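Local structure of amine oxidase domain-containing protein (3NRN) at residues 8-11 with 12-16; 189-192 with 193-197. The protein is of unknown function but binds adenosine monophosphate and, as a member of the flavin-containing amine oxidase family, is probably an oxidoreductase. All blocks are in the same frame, centred on the assembly; numbering follows the deposited sequence.

Contact 1: 8-11 with 12-16; sequences AGLG and GLLAG. With AMP (adenosine monophosphate), chain B.
L13 folds back over the turn at A8 and G9 where the first strand of a Rossmann-type beta-alpha-beta unit passes into helix 10-21; G9 and G12 fit the GxGxxG pattern of dinucleotide-binding folds. G9 is the N-cap, and its O accepts the first helical bond, from L13 N at 2.9 Å with an N-H...O angle of 169°. L14 N to L10 O, also 2.9 Å, and A15 N to G11 O continue the ladder. The tight part lies on the leucine side. L13 CG is anti to its carbonyl carbon (chi1 -64°), which lays the side chain back along the preceding turn: CG sits 3.2 Å from G9 O, CD1 rests against A8 O, and CD2 reaches the methyl of A8. One turn on, L14 leans over L10 O in the same way, while L10 CG is anti to its backbone N and beside its carbonyl carbon (chi1 -179°), and the two leucines cross obliquely with L10 CG 3.7 Å from L14 CD1. L195 of helix 188-200 touches all three leucines, and L65 and L69 of helix 64-72 close over L14. The nucleotide side is buried too, but here backbone atoms meet AMP at van der Waals distance, without interlocking side chains: G9 CA stands 3.7 Å from O5' of AMP and A8 N 3.8 Å from C4'. A side chain on G9 would run into phosphate oxygen O1P, so the missing CB gives the nucleotide its room at the helix N terminus, whose dipole would probably favour the phosphate. Hydrogen bonds to AMP come from R38 N, V212 N and E30: the backbone N of A8 is hydrogen-bonded to E30 OE1, while the other carboxylate oxygen, OE2, bonds AMP.

Contact 2: 189-192 with 193-197; sequences KAVI and DELER
This is a local i to i+4 contact within one amphipathic alpha-helix, 188-200, which packs against helix 10-21 of the Rossmann-type unit. Its partly exposed side carries a salt bridge one turn long: K189 NZ lies 2.8 Å from D193 OD1, meeting the syn lone pair of that oxygen, and has a weak second bond to OD2 at 3.0 Å. The lysine leaves the helix with CG anti to its backbone N (chi1 -167°), runs extended and bends only at its last torsion, so its aliphatic part passes beside the carboxylate, K189 CG 3.5 Å from D193 OD2, before NZ turns in to the oxygens. With an alanine here, the D193 carboxylate would probably lose its charged mate and be freer to turn about chi2. D193 is also held through its backbone, its N bonding K189 O. On the buried side of the helix, V191 and L195 lie side by side and point the same way, V191 CG1 4.1 Å from L195 CD1, against L69 of helix 64-72; L195 also covers V191 O with its CG. The backbone bond from E194 N to A190 O is weak. Farther along, E194 and R197 form a second ion pair; E194 OE1 also accepts the backbone N of K75, and R197 NH1 pairs with E201. R197 grips the E194 carboxylate side-on, NH2 to OE1 at 2.8 Å and NE to OE2 at 2.9 Å, both oxygens lying nearly in the guanidinium plane while the nitrogens approach from above the carboxylate plane.

In the fold
Following the chain from the N terminus, strand 2-6 enters the turn of contact 1, which starts helix 10-21 and leads on to strand 25-29. Contact 2 comes much later, on helix 188-200 just before strand 205-207, the edge strand beside 25-29 in the parallel sheet. The two are in series, neither nested nor crossed; each spans adjacent helical turns and closes no long loop. Their centres are about 10 Å apart, and the helices meet through apolar side chains: L195 CD1 lies 3.7 Å from L13 CB, while V191 packs on L10. Together they tie helix 188-200 to the nucleotide-binding unit.

Contact 1: 8-11 with 12-16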
ATOM      1  N   ALA A   8     -12.966  -1.988  -8.414  1.00 18.95           N
ATOM      2  CA  ALA A   8     -13.252  -1.029  -7.353  1.00 16.32           C
ATOM      3  C   ALA A   8     -12.294  -1.132  -6.167  1.00 25.83           C
ATOM      4  O   ALA A   8     -12.712  -1.294  -5.014  1.00 15.94           O
ATOM      5  CB  ALA A   8     -14.680  -1.187  -6.880  1.00 12.74           C
ATOM      6  N   GLY A   9     -11.005  -1.047  -6.457  1.00 21.83           N
ATOM      7  CA  GLY A   9     -10.020  -1.087  -5.396  1.00 24.54           C
ATOM      8  C   GLY A   9      -9.743   0.354  -4.999  1.00 21.73           C
ATOM      9  O   GLY A   9     -10.379   1.278  -5.521  1.00 18.34           O
ATOM     10  N   LEU A  10      -8.798   0.555  -4.084  1.00 19.11           N
ATOM     11  CA  LEU A  10      -8.462   1.902  -3.641  1.00 20.28           C
ATOM     12  C   LEU A  10      -8.101   2.816  -4.814  1.00 24.13           C
ATOM     13  O   LEU A  10      -8.663   3.906  -4.954  1.00 21.93           O
ATOM     14  CB  LEU A  10      -7.305   1.855  -2.641  1.00 14.13           C
ATOM     15  CG  LEU A  10      -6.908   3.237  -2.110  1.00 19.98           C
ATOM     16  CD1 LEU A  10      -8.088   3.852  -1.346  1.00 15.56           C
ATOM     17  CD2 LEU A  10      -5.678   3.108  -1.210  1.00 19.77           C
ATOM     18  N   GLY A  11      -7.166   2.378  -5.658  1.00 12.93           N
ATOM     19  CA  GLY A  11      -6.783   3.190  -6.796  1.00 16.47           C
ATOM     20  C   GLY A  11      -7.968   3.548  -7.694  1.00 22.67           C
ATOM     21  O   GLY A  11      -8.142   4.707  -8.073  1.00 18.87           O
ATOM     22  N   GLY A  12      -8.782   2.554  -8.040  1.00 20.51           N
ATOM     23  CA  GLY A  12      -9.932   2.805  -8.898  1.00 14.30           C
ATOM     24  C   GLY A  12     -10.926   3.784  -8.283  1.00 23.65           C
ATOM     25  O   GLY A  12     -11.401   4.699  -8.954  1.00 18.74           O
ATOM     26  N   LEU A  13     -11.248   3.584  -7.005  1.00 20.01           N
ATOM     27  CA  LEU A  13     -12.193   4.452  -6.300  1.00 19.72           C
ATOM     28  C   LEU A  13     -11.649   5.875  -6.111  1.00 18.18           C
ATOM     29  O   LEU A  13     -12.412   6.839  -6.148  1.00 18.00           O
ATOM     30  CB  LEU A  13     -12.565   3.829  -4.949  1.00 16.82           C
ATOM     31  CG  LEU A  13     -13.319   2.495  -5.087  1.00 14.82           C
ATOM     32  CD1 LEU A  13     -13.473   1.827  -3.724  1.00 12.60           C
ATOM     33  CD2 LEU A  13     -14.680   2.752  -5.736  1.00 14.34           C
ATOM     34  N   LEU A  14     -10.337   6.008  -5.919  1.00 16.40           N
ATOM     35  CA  LEU A  14      -9.733   7.336  -5.765  1.00 14.63           C
ATOM     36  C   LEU A  14      -9.876   8.091  -7.090  1.00 15.84           C
ATOM     37  O   LEU A  14     -10.297   9.244  -7.117  1.00 18.05           O
ATOM     38  CB  LEU A  14      -8.237   7.224  -5.389  1.00 20.32           C
ATOM     39  CG  LEU A  14      -7.902   6.812  -3.944  1.00 23.74           C
ATOM     40  CD1 LEU A  14      -6.428   6.458  -3.800  1.00  9.77           C
ATOM     41  CD2 LEU A  14      -8.263   7.963  -2.996  1.00 17.40           C
ATOM     42  N   ALA A  15      -9.526   7.428  -8.190  1.00 16.16           N
ATOM     43  CA  ALA A  15      -9.621   8.044  -9.507  1.00 21.68           C
ATOM     44  C   ALA A  15     -11.069   8.386  -9.853  1.00 22.05           C
ATOM     45  O   ALA A  15     -11.354   9.477 -10.351  1.00 19.60           O
ATOM     46  CB  ALA A  15      -9.041   7.116 -10.552  1.00 18.56           C
ATOM     47  N   GLY A  16     -11.976   7.448  -9.587  1.00 21.45           N
ATOM     48  CA  GLY A  16     -13.382   7.669  -9.877  1.00 21.56           C
ATOM     49  C   GLY A  16     -13.944   8.840  -9.092  1.00 21.60           C
ATOM     50  O   GLY A  16     -14.722   9.646  -9.607  1.00 25.03           O
TER
HETATM   51  P   AMP B 422      -7.268  -4.172  -5.595  1.00 33.43           P
HETATM   52  O1P AMP B 422      -6.819  -3.017  -6.468  1.00 37.72           O
HETATM   53  O2P AMP B 422      -6.478  -5.423  -5.969  1.00 33.19           O
HETATM   54  O3P AMP B 422      -7.383  -3.848  -4.159  1.00 25.91           O
HETATM   55  O5' AMP B 422      -8.719  -4.404  -6.227  1.00 28.88           O
HETATM   56  C5' AMP B 422      -8.866  -4.452  -7.651  1.00 25.24           C
HETATM   57  C4' AMP B 422     -10.351  -4.739  -7.825  1.00 23.73           C
HETATM   58  O4' AMP B 422     -10.647  -5.211  -9.143  1.00 22.41           O
HETATM   59  C3' AMP B 422     -10.910  -5.775  -6.863  1.00 23.99           C
HETATM   60  O3' AMP B 422     -12.014  -5.102  -6.222  1.00 26.30           O
HETATM   61  C2' AMP B 422     -11.359  -6.914  -7.803  1.00 25.52           C
HETATM   62  O2' AMP B 422     -12.508  -7.674  -7.380  1.00 25.78           O
HETATM   63  C1' AMP B 422     -11.690  -6.125  -9.056  1.00 22.64           C
HETATM   64  N9  AMP B 422     -11.529  -6.860 -10.326  1.00 26.61           N
HETATM   65  C8  AMP B 422     -10.542  -7.731 -10.664  1.00 25.49           C
HETATM   66  N7  AMP B 422     -10.703  -8.126 -11.954  1.00 24.83           N
HETATM   67  C5  AMP B 422     -11.744  -7.448 -12.456  1.00 25.92           C
HETATM   68  C6  AMP B 422     -12.424  -7.425 -13.759  1.00 26.18           C
HETATM   69  N6  AMP B 422     -11.954  -8.227 -14.754  1.00 25.74           N
HETATM   70  N1  AMP B 422     -13.483  -6.588 -13.878  1.00 25.33           N
HETATM   71  C2  AMP B 422     -13.887  -5.769 -12.846  1.00 23.68           C
HETATM   72  N3  AMP B 422     -13.347  -5.777 -11.600  1.00 21.17           N
HETATM   73  C4  AMP B 422     -12.293  -6.601 -11.383  1.00 24.54           C

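Contact 2: 189-192 with 193-197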
ATOM      1  N   LYS A 189     -12.021   0.340   5.665  1.00 26.35           N
ATOM      2  CA  LYS A 189     -13.364   0.551   5.129  1.00 27.61           C
ATOM      3  C   LYS A 189     -13.849   1.996   5.238  1.00 27.68           C
ATOM      4  O   LYS A 189     -14.671   2.445   4.426  1.00 27.78           O
ATOM      5  CB  LYS A 189     -14.367  -0.379   5.818  1.00 26.81           C
ATOM      6  CG  LYS A 189     -15.731  -0.443   5.113  1.00 24.91           C
ATOM      7  CD  LYS A 189     -16.610  -1.563   5.682  1.00 34.70           C
ATOM      8  CE  LYS A 189     -17.962  -1.647   4.971  1.00 27.89           C
ATOM      9  NZ  LYS A 189     -18.713  -0.361   5.064  1.00 22.81           N
ATOM     10  N   ALA A 190     -13.345   2.726   6.230  1.00 18.25           N
ATOM     11  CA  ALA A 190     -13.758   4.115   6.418  1.00 30.39           C
ATOM     12  C   ALA A 190     -13.446   4.910   5.155  1.00 29.33           C
ATOM     13  O   ALA A 190     -14.236   5.739   4.711  1.00 22.25           O
ATOM     14  CB  ALA A 190     -13.037   4.728   7.611  1.00 28.42           C
ATOM     15  N   VAL A 191     -12.292   4.638   4.568  1.00 23.28           N
ATOM     16  CA  VAL A 191     -11.892   5.328   3.355  1.00 21.98           C
ATOM     17  C   VAL A 191     -12.780   4.922   2.180  1.00 15.00           C
ATOM     18  O   VAL A 191     -13.228   5.761   1.393  1.00 20.63           O
ATOM     19  CB  VAL A 191     -10.430   5.005   3.031  1.00 19.75           C
ATOM     20  CG1 VAL A 191     -10.067   5.517   1.647  1.00 19.59           C
ATOM     21  CG2 VAL A 191      -9.538   5.632   4.087  1.00 19.88           C
ATOM     22  N   ILE A 192     -13.029   3.626   2.073  1.00 18.46           N
ATOM     23  CA  ILE A 192     -13.845   3.093   1.002  1.00 23.30           C
ATOM     24  C   ILE A 192     -15.254   3.672   1.035  1.00 25.05           C
ATOM     25  O   ILE A 192     -15.794   4.050  -0.004  1.00 26.64           O
ATOM     26  CB  ILE A 192     -13.933   1.559   1.099  1.00 21.73           C
ATOM     27  CG1 ILE A 192     -12.522   0.953   1.075  1.00 23.80           C
ATOM     28  CG2 ILE A 192     -14.803   1.023  -0.025  1.00 22.79           C
ATOM     29  CD1 ILE A 192     -11.700   1.284  -0.166  1.00 19.72           C
ATOM     30  N   ASP A 193     -15.847   3.743   2.225  1.00 28.93           N
ATOM     31  CA  ASP A 193     -17.204   4.276   2.364  1.00 22.67           C
ATOM     32  C   ASP A 193     -17.283   5.728   1.896  1.00 18.45           C
ATOM     33  O   ASP A 193     -18.251   6.133   1.253  1.00 26.72           O
ATOM     34  CB  ASP A 193     -17.684   4.166   3.818  1.00 22.54           C
ATOM     35  CG  ASP A 193     -17.894   2.721   4.259  1.00 33.32           C
ATOM     36  OD1 ASP A 193     -18.234   1.870   3.407  1.00 31.92           O
ATOM     37  OD2 ASP A 193     -17.736   2.437   5.465  1.00 34.00           O
ATOM     38  N   GLU A 194     -16.257   6.509   2.208  1.00 21.45           N
ATOM     39  CA  GLU A 194     -16.238   7.906   1.794  1.00 18.26           C
ATOM     40  C   GLU A 194     -16.071   8.071   0.282  1.00 24.99           C
ATOM     41  O   GLU A 194     -16.721   8.922  -0.323  1.00 26.10           O
ATOM     42  CB  GLU A 194     -15.134   8.661   2.542  1.00 22.74           C
ATOM     43  CG  GLU A 194     -15.567   9.140   3.920  1.00 25.62           C
ATOM     44  CD  GLU A 194     -16.678  10.187   3.841  1.00 24.26           C
ATOM     45  OE1 GLU A 194     -16.369  11.377   3.615  1.00 35.33           O
ATOM     46  OE2 GLU A 194     -17.859   9.815   3.987  1.00 24.79           O
ATOM     47  N   LEU A 195     -15.213   7.260  -0.333  1.00 22.32           N
ATOM     48  CA  LEU A 195     -15.017   7.362  -1.778  1.00 19.62           C
ATOM     49  C   LEU A 195     -16.293   6.953  -2.513  1.00 17.29           C
ATOM     50  O   LEU A 195     -16.640   7.543  -3.537  1.00 20.55           O
ATOM     51  CB  LEU A 195     -13.833   6.488  -2.231  1.00 19.67           C
ATOM     52  CG  LEU A 195     -12.456   6.902  -1.681  1.00 14.55           C
ATOM     53  CD1 LEU A 195     -11.388   5.938  -2.165  1.00 13.84           C
ATOM     54  CD2 LEU A 195     -12.121   8.339  -2.118  1.00 16.48           C
ATOM     55  N   GLU A 196     -16.980   5.939  -1.990  1.00 21.18           N
ATOM     56  CA  GLU A 196     -18.231   5.470  -2.586  1.00 25.35           C
ATOM     57  C   GLU A 196     -19.289   6.573  -2.508  1.00 27.12           C
ATOM     58  O   GLU A 196     -20.029   6.812  -3.469  1.00 23.54           O
ATOM     59  CB  GLU A 196     -18.739   4.215  -1.854  1.00 27.03           C
ATOM     60  CG  GLU A 196     -20.162   3.803  -2.238  1.00 29.60           C
ATOM     61  CD  GLU A 196     -20.597   2.490  -1.596  1.00 37.92           C
ATOM     62  OE1 GLU A 196     -20.477   2.349  -0.365  1.00 35.68           O
ATOM     63  OE2 GLU A 196     -21.065   1.595  -2.326  1.00 48.55           O
ATOM     64  N   ARG A 197     -19.357   7.245  -1.364  1.00 21.39           N
ATOM     65  CA  ARG A 197     -20.324   8.324  -1.183  1.00 24.70           C
ATOM     66  C   ARG A 197     -20.042   9.473  -2.145  1.00 28.87           C
ATOM     67  O   ARG A 197     -20.959  10.036  -2.738  1.00 33.41           O
ATOM     68  CB  ARG A 197     -20.275   8.855   0.254  1.00 22.39           C
ATOM     69  CG  ARG A 197     -21.022  10.179   0.457  1.00 26.19           C
ATOM     70  CD  ARG A 197     -20.797  10.750   1.854  1.00 28.07           C
ATOM     71  NE  ARG A 197     -19.455  11.305   2.026  1.00 32.47           N
ATOM     72  CZ  ARG A 197     -19.011  12.401   1.414  1.00 26.94           C
ATOM     73  NH1 ARG A 197     -19.800  13.066   0.583  1.00 29.82           N
ATOM     74  NH2 ARG A 197     -17.780  12.844   1.640  1.00 27.43           N
TER